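Local coordinates for TIGR00725 family protein (Thermotoga maritima, PDB 1RCU) that is of unknown function but belongs to the SLOG superfamily of Rossmann-like proteins, which suggests that it binds a nucleotide-related ligand, at residues 64-69 with 90-95; 82-87 with 96-101; 137-142 with 172-177; 146-151 with 180-185. All coordinates share one frame; numbering follows the deposited sequence.

Contact 1 of 4, residues 64-69 with 90-95; sequences GGRDGV and DEEAGN
Asn95 meets the turn at Gly65 and Arg66 with both its backbone and its side chain. Its N donates to Gly65 O at 2.8 Å, and ND2 donates to Arg66 O at 3.0 Å, with the acceptor nearly in the plane of the amide, so successive carbonyls are held by one residue. A chi1 of 67° sets the amide between the backbone N and the carbonyl carbon, and its other end, OD1, accepts from Tyr97 N. A leucine in its place would probably leave Arg66 O and Tyr97 N without these mates. Residues 64-69 form the glycine-rich turn from strand 60-63 into helix 68-79, a strand-to-helix junction of the Rossmann-like sheet. Farther out, Arg66 bends at chi2 and chi3 to bring NE to Glu92 OE1, a salt bridge of 3.0 Å. Glu92 OE1 lies at the edge of the guanidinium, near its plane, with the carboxylate turned 71° from it, while Phe108 touches both side chains. Between these polar points the backbones close to 4.9 Å from Gly65 CA to Gly94 CA. Gly94 CA also approaches Gly65 O at 3.1 Å in a CA-H...O contact, and at the backbone angles of Gly94 a side chain would be pressed against the carbonyl of Ala93.

Contact 2 of 4, residues 82-87 with 96-101; sequences GTVVGI and PYLSVA
Gly86 lies against Val100 and Leu98 in the tight half of this parallel pairing between strands 84-88 and 100-103. Gly86 N donates almost straight to Val100 O (2.9 Å, 174° at the hydrogen), and both methyls of Leu98 reach over the glycine, CD2 coming to 3.7 Å from Gly86 N. A side chain on Gly86 would run into Leu98 CD1. Beside it Val85 and Val100 point the same way from the sheet, CG2 of Val85 4.1 Å from CB of Val100, and this face packs on the same two valines of the second subunit. At residues 82-84 the contact becomes partly exposed, although the bonding continues. Ser99 N, just before the outer strand begins, donates to Val84 O at 2.8 Å, and Ser99 OG receives Val84 N at 3.0 Å. Its chi1 of -62° sets OG within bonding distance of that N. There Thr83 CG2 touches Ser99 CB at 3.5 Å, where both residues are partly exposed, and the Tyr97 ring leads away to helix 68-79. A side-chain hydroxyl thus stands in for a backbone carbonyl where the outer strand has not yet begun, carrying the bonding on to Val84, while the face bearing Val85 and Val100 packs against the second subunit.

Contact 3 of 4, residues 137-142 with 172-177; sequences GAYALG and RIVEIH
One face of the Tyr139 ring carries Ile173, whose CB lies 4.0 Å from the ring centroid and 19° off the normal, a CH-pi contact displaced toward the rim. At the ring edge, close to its plane, sits Val174 O, 3.1 Å from Tyr139 CE2, where the weakly positive ring hydrogens would suit a carbonyl oxygen. The ring thus joins the C-terminal end of helix 129-140 to the loop that leads into strand 176-179, the outermost strand on this side of the chain's Rossmann-like parallel sheet. With CG anti to the backbone N (chi1 170°), Tyr139 swings from the helix into this loop, which meets one face and an edge of the ring. Ile173 runs obliquely across the ring and brings its CD1 to 3.6 Å from Tyr139 CE1, while Val174 slides past in the opposite direction, CG1 against CD2. The phenol oxygen is held twice: it bonds to Asp169, and Ile173 N gives it a weak bond of 3.0 Å. Near the buried ring, Ile129 of a third subunit packs on Tyr139 and Ala140, so the helix end also faces the assembly. The helix stops in a Schellman motif, Gly142 taking a positive phi of 82° that a side chain would find strained, and Gly142 N bonds back to Tyr139 O. With no side chain on Gly142, Ile173 CG2 and Val174 CG1 come against its backbone. Beyond Val174, the strand begins with Ile176, which extends its CD1 to 4.0 Å from Tyr139 CD2.

Contact 4 of 4, residues 146-151 with 180-185; sequences ILLRGT and WTVEEA
Arg149 and Gly150, which both meet Trp180, share one carboxylate oxygen: Asp156 OD2 takes a salt bridge from Arg149 NH1 and a hydrogen bond from Gly150 N. Arg149 CB stands over the middle of the six-membered ring of the indole, 3.3 Å from its centroid and 6° off the normal, a CH-pi contact. The chain bends at chi2 and chi3, carrying the guanidinium to one side, where Trp180 CZ2 lies over one of its faces and NH1 comes to 3.5 Å from Trp180 CH2, with the planes 40° apart. NE bonds to Gln178 OE1, which helps fix the group's rotation. An alanine here would still lay a methyl on the indole but would probably leave Asp156 without this charge partner, Gln178 without this donor and the indole without the guanidinium beside it. Residues 148-151 make a type II turn in which Thr151 OG1 donates to Leu148 O at 2.6 Å, and Gly150 holds the positive phi such a turn needs. Deeper, apolar side chains meet where helix 182-190, which follows edge strand 176-179, packs on the neighbouring strand 145-148 of the Rossmann-like parallel sheet. Leu148 CD1 reaches Thr181 O at 3.6 Å and Ala185 CB at 4.1 Å, and Ile146 CG2 lies 4.3 Å from Ala185 CB. Just before the helix, Trp180 N donates to Glu184 OE1 at 3.2 Å. No hydrogen bond crosses between the segments: the buried end holds by fit of small and branched side chains, the outer end by an arginine laid on an indole and braced by its own polar partners.

The four contacts spread over one Rossmann-like domain with a single parallel sheet. Contacts 1 and 2 alternate along the chain and touch, their centres 10 Å apart, at the side where strands 84-88 and 100-103 end the sheet. Contacts 3 and 4 follow later, also alternating and touching, with centres 17 Å apart on neighbouring strands 145-148 and 176-179; there His177 O probably accepts from Leu147 N. The two pairs lie on opposite sides of the chain's centre, contacts 2 and 3 being 25 Å apart between centres. Each pair thus belongs to its own end of the sheet, and contacts 2 and 3 both border other subunits of the tetramer.

Contact 1 of 4, residues 64-69 with 90-95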
loop_
_atom_site.group_PDB
_atom_site.type_symbol
_atom_site.label_atom_id
_atom_site.label_comp_id
_atom_site.label_asym_id
_atom_site.label_seq_id
_atom_site.Cartn_x
_atom_site.Cartn_y
_atom_site.Cartn_z
ATOM N N GLY A 64 10.080 -4.663 -13.048
ATOM C CA GLY A 64 8.739 -5.107 -12.699
ATOM C C GLY A 64 8.474 -6.602 -12.750
ATOM O O GLY A 64 7.332 -7.020 -12.582
ATOM N N GLY A 65 9.517 -7.388 -13.020
ATOM C CA GLY A 65 9.424 -8.843 -13.035
ATOM C C GLY A 65 8.584 -9.620 -14.038
ATOM O O GLY A 65 8.673 -10.850 -14.065
ATOM N N ARG A 66 7.778 -8.950 -14.855
ATOM C CA ARG A 66 6.933 -9.660 -15.811
ATOM C C ARG A 66 7.676 -10.062 -17.089
ATOM O O ARG A 66 8.869 -10.356 -17.073
ATOM C CB ARG A 66 5.733 -8.789 -16.189
ATOM C CG ARG A 66 5.020 -8.123 -15.028
ATOM C CD ARG A 66 3.872 -8.966 -14.468
ATOM N NE ARG A 66 2.954 -9.500 -15.486
ATOM C CZ ARG A 66 2.332 -8.789 -16.426
ATOM N NH1 ARG A 66 2.513 -7.480 -16.516
ATOM N NH2 ARG A 66 1.514 -9.399 -17.276
ATOM N N ASP A 67 6.937 -10.065 -18.195
ATOM C CA ASP A 67 7.478 -10.408 -19.510
ATOM C C ASP A 67 8.008 -9.168 -20.245
ATOM O O ASP A 67 8.553 -8.244 -19.628
ATOM C CB ASP A 67 6.391 -11.087 -20.364
ATOM C CG ASP A 67 5.035 -10.372 -20.283
ATOM O OD1 ASP A 67 4.994 -9.152 -20.015
ATOM O OD2 ASP A 67 4.003 -11.040 -20.506
ATOM N N GLY A 68 7.851 -9.168 -21.566
ATOM C CA GLY A 68 8.282 -8.048 -22.391
ATOM C C GLY A 68 9.721 -7.603 -22.219
ATOM O O GLY A 68 10.633 -8.429 -22.146
ATOM N N VAL A 69 9.921 -6.290 -22.183
ATOM C CA VAL A 69 11.252 -5.719 -22.006
ATOM C C VAL A 69 11.899 -6.239 -20.717
ATOM O O VAL A 69 13.096 -6.529 -20.692
ATOM C CB VAL A 69 11.191 -4.157 -21.945
ATOM C CG1 VAL A 69 12.447 -3.580 -21.289
ATOM C CG2 VAL A 69 11.050 -3.595 -23.339
ATOM N N ASP A 90 0.991 -8.118 -7.091
ATOM C CA ASP A 90 0.257 -9.226 -6.496
ATOM C C ASP A 90 1.190 -10.369 -6.134
ATOM O O ASP A 90 2.344 -10.148 -5.766
ATOM C CB ASP A 90 -0.817 -9.753 -7.452
ATOM C CG ASP A 90 -2.229 -9.456 -6.966
ATOM O OD1 ASP A 90 -2.721 -8.321 -7.183
ATOM O OD2 ASP A 90 -2.843 -10.356 -6.350
ATOM N N GLU A 91 0.681 -11.592 -6.251
ATOM C CA GLU A 91 1.462 -12.781 -5.947
ATOM C C GLU A 91 1.868 -13.450 -7.252
ATOM O O GLU A 91 1.849 -14.676 -7.375
ATOM C CB GLU A 91 0.647 -13.736 -5.073
ATOM C CG GLU A 91 0.335 -13.141 -3.703
ATOM C CD GLU A 91 -0.309 -14.126 -2.748
ATOM O OE1 GLU A 91 -1.460 -14.535 -3.001
ATOM O OE2 GLU A 91 0.338 -14.491 -1.743
ATOM N N GLU A 92 2.245 -12.618 -8.222
ATOM C CA GLU A 92 2.662 -13.077 -9.540
ATOM C C GLU A 92 3.848 -14.034 -9.510
ATOM O O GLU A 92 4.475 -14.253 -8.476
ATOM C CB GLU A 92 2.996 -11.893 -10.449
ATOM C CG GLU A 92 1.768 -11.235 -11.058
ATOM C CD GLU A 92 2.049 -10.679 -12.435
ATOM O OE1 GLU A 92 2.764 -11.362 -13.200
ATOM O OE2 GLU A 92 1.548 -9.581 -12.760
ATOM N N ALA A 93 4.149 -14.604 -10.668
ATOM C CA ALA A 93 5.222 -15.581 -10.797
ATOM C C ALA A 93 6.567 -14.986 -11.193
ATOM O O ALA A 93 7.608 -15.344 -10.636
ATOM C CB ALA A 93 4.809 -16.641 -11.807
ATOM N N GLY A 94 6.535 -14.091 -12.174
ATOM C CA GLY A 94 7.752 -13.462 -12.647
ATOM C C GLY A 94 8.374 -14.217 -13.808
ATOM O O GLY A 94 8.130 -15.408 -13.991
ATOM N N ASN A 95 9.184 -13.526 -14.598
ATOM C CA ASN A 95 9.827 -14.166 -15.729
ATOM C C ASN A 95 10.861 -15.152 -15.178
ATOM O O ASN A 95 11.330 -15.000 -14.051
ATOM C CB ASN A 95 10.453 -13.102 -16.650
ATOM C CG ASN A 95 11.622 -12.371 -16.011
ATOM O OD1 ASN A 95 12.656 -12.973 -15.713
ATOM N ND2 ASN A 95 11.465 -11.066 -15.801
#

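Contact 2 of 4, residues 82-87 with 96-101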
loop_
_atom_site.group_PDB
_atom_site.type_symbol
_atom_site.label_atom_id
_atom_site.label_comp_id
_atom_site.label_asym_id
_atom_site.label_seq_id
_atom_site.Cartn_x
_atom_site.Cartn_y
_atom_site.Cartn_z
ATOM N N GLY A 82 25.098 -11.532 -13.985
ATOM C CA GLY A 82 24.768 -10.483 -13.050
ATOM C C GLY A 82 23.539 -10.884 -12.262
ATOM O O GLY A 82 22.951 -11.929 -12.521
ATOM N N THR A 83 23.153 -10.063 -11.295
ATOM C CA THR A 83 21.974 -10.337 -10.486
ATOM C C THR A 83 20.857 -9.385 -10.877
ATOM O O THR A 83 21.086 -8.190 -11.053
ATOM C CB THR A 83 22.223 -10.126 -8.982
ATOM O OG1 THR A 83 23.285 -10.977 -8.548
ATOM C CG2 THR A 83 20.948 -10.465 -8.181
ATOM N N VAL A 84 19.651 -9.916 -11.018
ATOM C CA VAL A 84 18.507 -9.095 -11.371
ATOM C C VAL A 84 17.342 -9.497 -10.477
ATOM O O VAL A 84 16.975 -10.669 -10.363
ATOM C CB VAL A 84 18.160 -9.226 -12.887
ATOM C CG1 VAL A 84 18.037 -10.656 -13.268
ATOM C CG2 VAL A 84 16.869 -8.448 -13.219
ATOM N N VAL A 85 16.774 -8.498 -9.821
ATOM C CA VAL A 85 15.681 -8.704 -8.880
ATOM C C VAL A 85 14.352 -8.168 -9.399
ATOM O O VAL A 85 14.268 -7.023 -9.853
ATOM C CB VAL A 85 16.012 -8.012 -7.545
ATOM C CG1 VAL A 85 14.800 -8.075 -6.610
ATOM C CG2 VAL A 85 17.232 -8.667 -6.914
ATOM N N GLY A 86 13.318 -9.005 -9.310
ATOM C CA GLY A 86 12.002 -8.608 -9.768
ATOM C C GLY A 86 11.036 -8.257 -8.653
ATOM O O GLY A 86 10.958 -8.950 -7.640
ATOM N N ILE A 87 10.311 -7.160 -8.840
ATOM C CA ILE A 87 9.313 -6.700 -7.873
ATOM C C ILE A 87 8.002 -7.001 -8.586
ATOM O O ILE A 87 7.657 -6.349 -9.565
ATOM C CB ILE A 87 9.419 -5.177 -7.630
ATOM C CG1 ILE A 87 10.844 -4.804 -7.214
ATOM C CG2 ILE A 87 8.452 -4.744 -6.549
ATOM C CD1 ILE A 87 11.223 -5.219 -5.830
ATOM N N PRO A 96 11.215 -16.188 -15.960
ATOM C CA PRO A 96 12.186 -17.196 -15.521
ATOM C C PRO A 96 13.673 -16.834 -15.464
ATOM O O PRO A 96 14.521 -17.728 -15.409
ATOM C CB PRO A 96 11.921 -18.354 -16.476
ATOM C CG PRO A 96 11.606 -17.644 -17.744
ATOM C CD PRO A 96 10.651 -16.553 -17.271
ATOM N N TYR A 97 14.005 -15.549 -15.454
ATOM C CA TYR A 97 15.412 -15.173 -15.389
ATOM C C TYR A 97 15.717 -14.385 -14.133
ATOM O O TYR A 97 16.848 -13.959 -13.930
ATOM C CB TYR A 97 15.791 -14.343 -16.601
ATOM C CG TYR A 97 15.589 -15.049 -17.916
ATOM C CD1 TYR A 97 16.492 -16.030 -18.360
ATOM C CD2 TYR A 97 14.488 -14.738 -18.727
ATOM C CE1 TYR A 97 16.300 -16.672 -19.576
ATOM C CE2 TYR A 97 14.288 -15.385 -19.937
ATOM C CZ TYR A 97 15.195 -16.343 -20.356
ATOM O OH TYR A 97 14.978 -16.974 -21.552
ATOM N N LEU A 98 14.713 -14.215 -13.280
ATOM C CA LEU A 98 14.894 -13.456 -12.062
ATOM C C LEU A 98 15.803 -14.162 -11.055
ATOM O O LEU A 98 15.613 -15.342 -10.750
ATOM C CB LEU A 98 13.530 -13.151 -11.432
ATOM C CG LEU A 98 12.577 -12.262 -12.227
ATOM C CD1 LEU A 98 11.264 -12.148 -11.466
ATOM C CD2 LEU A 98 13.198 -10.890 -12.450
ATOM N N SER A 99 16.803 -13.445 -10.549
ATOM C CA SER A 99 17.707 -14.017 -9.562
ATOM C C SER A 99 16.889 -14.186 -8.296
ATOM O O SER A 99 17.024 -15.168 -7.587
ATOM C CB SER A 99 18.881 -13.079 -9.284
ATOM O OG SER A 99 19.652 -12.861 -10.450
ATOM N N VAL A 100 16.040 -13.207 -8.028
ATOM C CA VAL A 100 15.164 -13.202 -6.871
ATOM C C VAL A 100 13.850 -12.601 -7.357
ATOM O O VAL A 100 13.871 -11.611 -8.079
ATOM C CB VAL A 100 15.705 -12.278 -5.752
ATOM C CG1 VAL A 100 14.677 -12.129 -4.632
ATOM C CG2 VAL A 100 17.019 -12.825 -5.226
ATOM N N ALA A 101 12.727 -13.205 -6.973
ATOM C CA ALA A 101 11.399 -12.712 -7.326
ATOM C C ALA A 101 10.748 -12.249 -6.019
ATOM O O ALA A 101 10.596 -13.033 -5.074
ATOM C CB ALA A 101 10.560 -13.828 -7.964
#

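Contact 3 of 4, residues 137-142 with 172-177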
loop_
_atom_site.group_PDB
_atom_site.type_symbol
_atom_site.label_atom_id
_atom_site.label_comp_id
_atom_site.label_asym_id
_atom_site.label_seq_id
_atom_site.Cartn_x
_atom_site.Cartn_y
_atom_site.Cartn_z
ATOM N N GLY A 137 6.764 8.994 -12.103
ATOM C CA GLY A 137 6.927 8.678 -10.697
ATOM C C GLY A 137 8.380 8.805 -10.296
ATOM O O GLY A 137 8.687 9.381 -9.252
ATOM N N ALA A 138 9.266 8.273 -11.131
ATOM C CA ALA A 138 10.706 8.334 -10.881
ATOM C C ALA A 138 11.133 9.779 -10.643
ATOM O O ALA A 138 11.889 10.087 -9.710
ATOM C CB ALA A 138 11.473 7.744 -12.077
ATOM N N TYR A 139 10.631 10.661 -11.500
ATOM C CA TYR A 139 10.932 12.082 -11.432
ATOM C C TYR A 139 10.399 12.753 -10.162
ATOM O O TYR A 139 11.066 13.596 -9.560
ATOM C CB TYR A 139 10.376 12.764 -12.678
ATOM C CG TYR A 139 10.396 14.271 -12.629
ATOM C CD1 TYR A 139 9.302 14.996 -12.132
ATOM C CD2 TYR A 139 11.505 14.974 -13.077
ATOM C CE1 TYR A 139 9.319 16.370 -12.079
ATOM C CE2 TYR A 139 11.527 16.364 -13.044
ATOM C CZ TYR A 139 10.430 17.051 -12.541
ATOM O OH TYR A 139 10.452 18.426 -12.531
ATOM N N ALA A 140 9.193 12.378 -9.753
ATOM C CA ALA A 140 8.602 12.954 -8.557
ATOM C C ALA A 140 9.386 12.545 -7.320
ATOM O O ALA A 140 9.354 13.241 -6.313
ATOM C CB ALA A 140 7.175 12.506 -8.431
ATOM N N LEU A 141 10.095 11.419 -7.407
ATOM C CA LEU A 141 10.889 10.888 -6.295
ATOM C C LEU A 141 12.372 11.328 -6.323
ATOM O O LEU A 141 13.148 10.967 -5.446
ATOM C CB LEU A 141 10.809 9.345 -6.282
ATOM C CG LEU A 141 9.450 8.640 -6.102
ATOM C CD1 LEU A 141 9.649 7.107 -6.054
ATOM C CD2 LEU A 141 8.785 9.116 -4.813
ATOM N N GLY A 142 12.762 12.088 -7.339
ATOM C CA GLY A 142 14.139 12.538 -7.425
ATOM C C GLY A 142 15.118 11.527 -8.012
ATOM O O GLY A 142 16.331 11.602 -7.782
ATOM N N ARG A 172 11.320 21.293 -11.365
ATOM C CA ARG A 172 12.540 20.715 -11.906
ATOM C C ARG A 172 13.243 19.786 -10.929
ATOM O O ARG A 172 14.438 19.909 -10.693
ATOM C CB ARG A 172 13.502 21.823 -12.327
ATOM C CG ARG A 172 12.997 22.701 -13.445
ATOM C CD ARG A 172 12.719 24.104 -12.951
ATOM N NE ARG A 172 12.043 24.908 -13.967
ATOM C CZ ARG A 172 12.596 25.261 -15.125
ATOM N NH1 ARG A 172 13.839 24.885 -15.412
ATOM N NH2 ARG A 172 11.900 25.978 -16.002
ATOM N N ILE A 173 12.492 18.851 -10.371
ATOM C CA ILE A 173 13.018 17.922 -9.388
ATOM C C ILE A 173 14.333 17.245 -9.778
ATOM O O ILE A 173 15.288 17.294 -9.011
ATOM C CB ILE A 173 11.946 16.881 -9.057
ATOM C CG1 ILE A 173 10.662 17.621 -8.672
ATOM C CG2 ILE A 173 12.405 15.991 -7.918
ATOM C CD1 ILE A 173 9.431 16.729 -8.490
ATOM N N VAL A 174 14.389 16.614 -10.947
ATOM C CA VAL A 174 15.616 15.952 -11.389
ATOM C C VAL A 174 15.634 15.886 -12.915
ATOM O O VAL A 174 14.585 15.913 -13.554
ATOM C CB VAL A 174 15.753 14.530 -10.777
ATOM C CG1 VAL A 174 14.572 13.662 -11.182
ATOM C CG2 VAL A 174 17.060 13.890 -11.217
ATOM N N GLU A 175 16.821 15.818 -13.506
ATOM C CA GLU A 175 16.928 15.818 -14.962
ATOM C C GLU A 175 16.554 14.503 -15.647
ATOM O O GLU A 175 16.882 13.414 -15.174
ATOM C CB GLU A 175 18.346 16.215 -15.390
ATOM C CG GLU A 175 18.475 16.415 -16.899
ATOM C CD GLU A 175 19.905 16.665 -17.380
ATOM O OE1 GLU A 175 20.715 17.198 -16.600
ATOM O OE2 GLU A 175 20.209 16.346 -18.553
ATOM N N ILE A 176 15.856 14.615 -16.767
ATOM C CA ILE A 176 15.493 13.441 -17.535
ATOM C C ILE A 176 16.511 13.346 -18.663
ATOM O O ILE A 176 16.460 14.116 -19.617
ATOM C CB ILE A 176 14.107 13.579 -18.165
ATOM C CG1 ILE A 176 13.049 13.811 -17.086
ATOM C CG2 ILE A 176 13.791 12.333 -18.977
ATOM C CD1 ILE A 176 12.922 12.683 -16.083
ATOM N N HIS A 177 17.446 12.413 -18.552
ATOM C CA HIS A 177 18.453 12.253 -19.591
ATOM C C HIS A 177 17.921 11.463 -20.793
ATOM O O HIS A 177 16.942 10.705 -20.697
ATOM C CB HIS A 177 19.688 11.548 -19.020
ATOM C CG HIS A 177 20.284 12.246 -17.837
ATOM N ND1 HIS A 177 19.712 12.212 -16.584
ATOM C CD2 HIS A 177 21.387 13.023 -17.727
ATOM C CE1 HIS A 177 20.437 12.941 -15.753
ATOM N NE2 HIS A 177 21.458 13.441 -16.424
#

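Contact 4 of 4, residues 146-151 with 180-185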
loop_
_atom_site.group_PDB
_atom_site.type_symbol
_atom_site.label_atom_id
_atom_site.label_comp_id
_atom_site.label_asym_id
_atom_site.label_seq_id
_atom_site.Cartn_x
_atom_site.Cartn_y
_atom_site.Cartn_z
ATOM N N ILE A 146 16.903 7.897 -17.529
ATOM C CA ILE A 146 17.598 7.913 -18.796
ATOM C C ILE A 146 16.662 7.249 -19.796
ATOM O O ILE A 146 16.346 6.068 -19.666
ATOM C CB ILE A 146 18.917 7.135 -18.738
ATOM C CG1 ILE A 146 19.839 7.781 -17.697
ATOM C CG2 ILE A 146 19.573 7.111 -20.144
ATOM C CD1 ILE A 146 21.080 6.969 -17.394
ATOM N N LEU A 147 16.194 8.018 -20.773
ATOM C CA LEU A 147 15.289 7.489 -21.790
ATOM C C LEU A 147 16.162 6.916 -22.885
ATOM O O LEU A 147 17.093 7.583 -23.360
ATOM C CB LEU A 147 14.408 8.605 -22.391
ATOM C CG LEU A 147 13.625 9.580 -21.492
ATOM C CD1 LEU A 147 12.922 10.645 -22.337
ATOM C CD2 LEU A 147 12.594 8.821 -20.655
ATOM N N LEU A 148 15.896 5.676 -23.274
ATOM C CA LEU A 148 16.671 5.062 -24.343
ATOM C C LEU A 148 15.829 5.323 -25.590
ATOM O O LEU A 148 14.908 4.576 -25.901
ATOM C CB LEU A 148 16.841 3.562 -24.081
ATOM C CG LEU A 148 17.935 2.866 -24.892
ATOM C CD1 LEU A 148 19.283 3.597 -24.752
ATOM C CD2 LEU A 148 18.061 1.441 -24.413
ATOM N N ARG A 149 16.136 6.420 -26.267
ATOM C CA ARG A 149 15.407 6.854 -27.455
ATOM C C ARG A 149 15.433 5.901 -28.638
ATOM O O ARG A 149 16.312 5.053 -28.758
ATOM C CB ARG A 149 15.939 8.222 -27.883
ATOM C CG ARG A 149 16.020 9.166 -26.720
ATOM C CD ARG A 149 14.651 9.506 -26.193
ATOM N NE ARG A 149 14.269 10.800 -26.732
ATOM C CZ ARG A 149 13.700 10.979 -27.913
ATOM N NH1 ARG A 149 13.417 9.946 -28.689
ATOM N NH2 ARG A 149 13.469 12.202 -28.322
ATOM N N GLY A 150 14.453 6.067 -29.519
ATOM C CA GLY A 150 14.373 5.228 -30.694
ATOM C C GLY A 150 13.644 3.940 -30.398
ATOM O O GLY A 150 13.295 3.206 -31.312
ATOM N N THR A 151 13.381 3.668 -29.124
ATOM C CA THR A 151 12.705 2.439 -28.722
ATOM C C THR A 151 11.185 2.579 -28.688
ATOM O O THR A 151 10.474 1.661 -28.268
ATOM C CB THR A 151 13.195 1.978 -27.338
ATOM O OG1 THR A 151 12.856 2.965 -26.350
ATOM C CG2 THR A 151 14.710 1.773 -27.361
ATOM N N TRP A 180 20.747 7.512 -27.123
ATOM C CA TRP A 180 20.283 6.807 -28.312
ATOM C C TRP A 180 20.992 5.488 -28.490
ATOM O O TRP A 180 20.865 4.842 -29.521
ATOM C CB TRP A 180 20.497 7.660 -29.558
ATOM C CG TRP A 180 19.643 8.870 -29.558
ATOM C CD1 TRP A 180 19.873 10.050 -28.896
ATOM C CD2 TRP A 180 18.381 9.011 -30.203
ATOM N NE1 TRP A 180 18.819 10.918 -29.094
ATOM C CE2 TRP A 180 17.892 10.299 -29.894
ATOM C CE3 TRP A 180 17.608 8.166 -31.010
ATOM C CZ2 TRP A 180 16.667 10.763 -30.372
ATOM C CZ3 TRP A 180 16.376 8.629 -31.490
ATOM C CH2 TRP A 180 15.921 9.913 -31.168
ATOM N N THR A 181 21.717 5.067 -27.468
ATOM C CA THR A 181 22.477 3.836 -27.565
ATOM C C THR A 181 22.712 3.266 -26.182
ATOM O O THR A 181 22.798 4.019 -25.216
ATOM C CB THR A 181 23.816 4.140 -28.261
ATOM O OG1 THR A 181 23.807 3.554 -29.562
ATOM C CG2 THR A 181 24.982 3.623 -27.479
ATOM N N VAL A 182 22.809 1.945 -26.077
ATOM C CA VAL A 182 23.051 1.339 -24.777
ATOM C C VAL A 182 24.365 1.873 -24.222
ATOM O O VAL A 182 24.450 2.258 -23.049
ATOM C CB VAL A 182 23.126 -0.206 -24.862
ATOM C CG1 VAL A 182 23.365 -0.801 -23.483
ATOM C CG2 VAL A 182 21.840 -0.742 -25.447
ATOM N N GLU A 183 25.383 1.920 -25.071
ATOM C CA GLU A 183 26.680 2.408 -24.635
ATOM C C GLU A 183 26.559 3.838 -24.114
ATOM O O GLU A 183 27.210 4.206 -23.132
ATOM C CB GLU A 183 27.691 2.334 -25.778
ATOM C CG GLU A 183 29.111 2.644 -25.354
ATOM C CD GLU A 183 30.111 2.427 -26.470
ATOM O OE1 GLU A 183 30.121 3.227 -27.431
ATOM O OE2 GLU A 183 30.887 1.447 -26.381
ATOM N N GLU A 184 25.714 4.633 -24.763
ATOM C CA GLU A 184 25.509 6.014 -24.349
ATOM C C GLU A 184 24.810 6.031 -22.989
ATOM O O GLU A 184 25.171 6.806 -22.108
ATOM C CB GLU A 184 24.663 6.761 -25.389
ATOM C CG GLU A 184 24.721 8.274 -25.277
ATOM C CD GLU A 184 23.902 8.963 -26.350
ATOM O OE1 GLU A 184 23.777 8.403 -27.465
ATOM O OE2 GLU A 184 23.400 10.075 -26.088
ATOM N N ALA A 185 23.820 5.157 -22.828
ATOM C CA ALA A 185 23.053 5.044 -21.586
ATOM C C ALA A 185 23.913 4.752 -20.352
ATOM O O ALA A 185 23.837 5.458 -19.345
ATOM C CB ALA A 185 21.988 3.958 -21.729
#